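Local coordinates for protein profilin II (Acanthamoeba castellanii, PDB 1F2K) that binds monomeric actin in a 1:1 complex, preventing polymerization at high concentration and enhancing it at low, and also binds PIP2, at residues A[1-4]-A[5-9]; A[36-39]-A[40-43]. All blocks are in the same frame, centred on the assembly; numbering follows the deposited sequence.

Contact 1: residues A[1-4]-A[5-9]; sequences SWQT and YVDTN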
# COMPACT_ATOMS: atom_id res chain seq x y z
N SER A 1 -11.70 -12.85 4.85
CA SER A 1 -11.36 -11.76 5.89
C SER A 1 -10.31 -10.78 5.32
O SER A 1 -10.61 -9.62 5.07
CB SER A 1 -10.85 -12.39 7.19
OG SER A 1 -10.41 -11.42 8.13
N TRP A 2 -9.07 -11.22 5.10
CA TRP A 2 -8.12 -10.30 4.51
C TRP A 2 -8.56 -10.05 3.08
O TRP A 2 -8.38 -8.95 2.52
CB TRP A 2 -6.70 -10.86 4.53
CG TRP A 2 -6.23 -11.07 5.92
CD1 TRP A 2 -6.17 -12.26 6.60
CD2 TRP A 2 -5.95 -10.04 6.89
NE1 TRP A 2 -5.89 -12.03 7.91
CE2 TRP A 2 -5.76 -10.69 8.13
CE3 TRP A 2 -5.86 -8.64 6.83
CZ2 TRP A 2 -5.49 -9.99 9.31
CZ3 TRP A 2 -5.60 -7.94 8.02
CH2 TRP A 2 -5.41 -8.62 9.23
N GLN A 3 -9.16 -11.08 2.48
CA GLN A 3 -9.61 -10.94 1.13
C GLN A 3 -10.77 -9.98 1.10
O GLN A 3 -10.92 -9.21 0.12
CB GLN A 3 -10.02 -12.30 0.55
CG GLN A 3 -10.35 -12.25 -0.92
CD GLN A 3 -9.13 -11.85 -1.78
OE1 GLN A 3 -8.09 -12.50 -1.73
NE2 GLN A 3 -9.26 -10.78 -2.55
N THR A 4 -11.59 -9.96 2.15
CA THR A 4 -12.74 -9.05 2.05
C THR A 4 -12.28 -7.62 2.33
O THR A 4 -12.87 -6.64 1.82
CB THR A 4 -13.99 -9.43 3.00
OG1 THR A 4 -13.72 -8.99 4.35
CG2 THR A 4 -14.23 -10.94 3.03
N TYR A 5 -11.25 -7.47 3.15
CA TYR A 5 -10.72 -6.11 3.38
C TYR A 5 -10.25 -5.52 2.04
O TYR A 5 -10.52 -4.38 1.73
CB TYR A 5 -9.51 -6.15 4.29
CG TYR A 5 -9.88 -6.50 5.68
CD1 TYR A 5 -10.99 -5.93 6.28
CD2 TYR A 5 -9.11 -7.39 6.41
CE1 TYR A 5 -11.33 -6.26 7.58
CE2 TYR A 5 -9.45 -7.72 7.73
CZ TYR A 5 -10.54 -7.15 8.28
OH TYR A 5 -10.86 -7.51 9.54
N VAL A 6 -9.52 -6.33 1.29
CA VAL A 6 -9.01 -5.92 0.00
C VAL A 6 -10.15 -5.74 -0.96
O VAL A 6 -10.27 -4.71 -1.61
CB VAL A 6 -8.04 -6.98 -0.58
CG1 VAL A 6 -7.97 -6.86 -2.04
CG2 VAL A 6 -6.67 -6.84 0.01
N ASP A 7 -11.00 -6.74 -1.08
CA ASP A 7 -12.07 -6.62 -2.07
C ASP A 7 -13.13 -5.59 -1.73
O ASP A 7 -13.52 -4.80 -2.56
CB ASP A 7 -12.72 -7.98 -2.32
CG ASP A 7 -11.77 -8.99 -2.91
OD1 ASP A 7 -10.79 -8.58 -3.53
OD2 ASP A 7 -12.01 -10.20 -2.79
N THR A 8 -13.55 -5.58 -0.47
CA THR A 8 -14.58 -4.65 -0.07
C THR A 8 -14.13 -3.32 0.46
O THR A 8 -14.48 -2.33 -0.08
CB THR A 8 -15.50 -5.27 0.96
OG1 THR A 8 -16.04 -6.50 0.43
CG2 THR A 8 -16.59 -4.28 1.28
N ASN A 9 -13.35 -3.31 1.51
CA ASN A 9 -12.94 -2.04 2.13
C ASN A 9 -11.98 -1.20 1.33
O ASN A 9 -11.93 0.00 1.53
CB ASN A 9 -12.35 -2.29 3.52
CG ASN A 9 -13.23 -3.17 4.39
OD1 ASN A 9 -13.85 -2.70 5.32
ND2 ASN A 9 -13.28 -4.45 4.10
O HOH W 1 -14.04 -6.83 5.58
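Tyr5 comes back against Trp2 one turn later in the same helix. With CG beside its own backbone N (chi1 -70°), the phenol turns its CD2-CE2 edge to the indole, and Tyr5 CD2 lies 3.5 Å from Trp2 CE3. This is an offset edge-to-face pair: the ring planes stand at 64°, and Tyr5 CE2 sits over one indole face near its rim. Ser1 O, the acceptor for Tyr5 N, lies above one face of the phenol toward its rim, 3.0 Å from Tyr5 CD2. Val6 follows with a backbone bond from its N to Trp2 O, while its side chain packs on Ile21 of strand 18-23. Here the N-terminal helix of the profilin fold lies on the central antiparallel sheet beside the C-terminal helix. Trp2 makes further edge-to-face contacts with Trp29 and Phe125, an aromatic grouping consistent with the poly-L-proline site that profilins build between their terminal helices. Asp7 is tied to Gln3 twice: its N bonds to Gln3 O, and the Gln3 chain, bent at chi2, brings NE2 to 2.8 Å from Asp7 OD2. The amide meets that oxygen from above the carboxylate plane, the two planes being 37° apart, and NE2 has a second acceptor in Thr31 O. Thr8 N then donates to Thr4 O at 2.6 Å. Asn9 ND2 reaches Thr4 O as well, at 3.2 Å and from the opposite face of the carbonyl; a weak bond from Asn9 N to the same oxygen accompanies a wider, pi-type turn. A water 2.9 Å from Asn9 ND2 accepts from that amide and is also hydrogen-bonded to Thr4 OG1.

Contact 2: residues A[36-39]-A[40-43]; sequences AVSP and ANGA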
# COMPACT_ATOMS: atom_id res chain seq x y z
N ALA A 36 -0.59 -8.38 -8.37
CA ALA A 36 0.36 -9.15 -7.63
C ALA A 36 1.61 -8.39 -7.33
O ALA A 36 2.22 -7.81 -8.23
CB ALA A 36 0.72 -10.41 -8.41
N VAL A 37 1.99 -8.39 -6.07
CA VAL A 37 3.24 -7.75 -5.69
C VAL A 37 4.20 -8.83 -5.17
O VAL A 37 3.83 -9.69 -4.34
CB VAL A 37 3.08 -6.66 -4.60
CG1 VAL A 37 1.72 -6.69 -4.01
CG2 VAL A 37 4.15 -6.86 -3.54
N SER A 38 5.42 -8.79 -5.70
CA SER A 38 6.50 -9.72 -5.38
C SER A 38 6.92 -9.62 -3.92
O SER A 38 6.81 -8.54 -3.29
CB SER A 38 7.75 -9.38 -6.20
OG SER A 38 8.36 -8.18 -5.71
N PRO A 39 7.37 -10.75 -3.36
CA PRO A 39 7.84 -10.86 -1.98
C PRO A 39 9.10 -9.96 -1.86
O PRO A 39 9.39 -9.35 -0.81
CB PRO A 39 8.18 -12.35 -1.86
CG PRO A 39 7.14 -13.00 -2.76
CD PRO A 39 7.15 -12.08 -3.97
N ALA A 40 9.83 -9.86 -2.97
CA ALA A 40 11.04 -9.04 -3.01
C ALA A 40 10.64 -7.58 -2.79
O ALA A 40 11.10 -6.96 -1.81
CB ALA A 40 11.73 -9.21 -4.34
N ASN A 41 9.78 -7.03 -3.66
CA ASN A 41 9.35 -5.62 -3.49
C ASN A 41 8.70 -5.37 -2.13
O ASN A 41 8.93 -4.32 -1.50
CB ASN A 41 8.34 -5.18 -4.54
CG ASN A 41 8.87 -5.24 -5.94
OD1 ASN A 41 10.09 -5.16 -6.16
ND2 ASN A 41 7.95 -5.39 -6.91
N GLY A 42 7.86 -6.32 -1.71
CA GLY A 42 7.14 -6.20 -0.45
C GLY A 42 8.06 -5.96 0.72
O GLY A 42 7.83 -5.06 1.53
N ALA A 43 9.11 -6.76 0.80
CA ALA A 43 10.10 -6.66 1.88
C ALA A 43 10.75 -5.29 1.86
O ALA A 43 10.88 -4.65 2.89
CB ALA A 43 11.16 -7.74 1.72
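Ser38 turns its hydroxyl inward through a chi1 of 73°, which sets OG between its own backbone N and carbonyl carbon and brings it to Asn41 N at the start of helix 39-50; in Asn41, a chi1 of -61° folds the side-chain amide back beneath that oxygen. The arrangement is an N-cap: Ser38 OG accepts from Asn41 N at 2.7 Å, a nearly straight bond with an N-H...O angle of 161°. A backbone amide in the first turn of a helix has no preceding carbonyl of that helix to bond to, and the serine oxygen supplies the acceptor. Ser38 OG lies over one face of the Asn41 side-chain amide, 3.0 Å from its CG, while the Asn41 side chain also touches Glu61 and Leu62 of strand 60-62. Pro39 follows the cap directly as the first residue of the helix, where the absence of an amide hydrogen costs no helical bond. Ordinary i to i+4 bonding takes over at once, with Gly42 N donating to Ser38 O at 2.9 Å and Ala43 N to Pro39 O. Ser38 thus receives two successive amides, one on its side chain and one on its carbonyl. On the buried side, Val37 packs on Leu62, joining the loop that leads into the helix to an outermost strand of the sheet, and its CG2 methyl approaches the helix backbone at Gly42 N, 4.2 Å away.

Overall arrangement
The two contacts occupy the first turns of two different helices, contact 1 in helix 2-11 and contact 2 at the head of helix 39-50. They come in series along the chain, with strands 18-23 and 28-31 between them. Their centres are 19 Å apart and their nearest atoms about 9 Å. The common element is the seven-stranded antiparallel sheet: contact 1 packs on strands 18-23 and 28-31 beside helix 106-121, whereas contact 2, plain structural packing, starts helix 39-50 against edge strand 60-62. Contact 1 brings Asn9 to about 8 Å, between side chains, from Lys115, an actin-binding position; the terminal helices probably also carry the poly-L-proline site, as in other profilins.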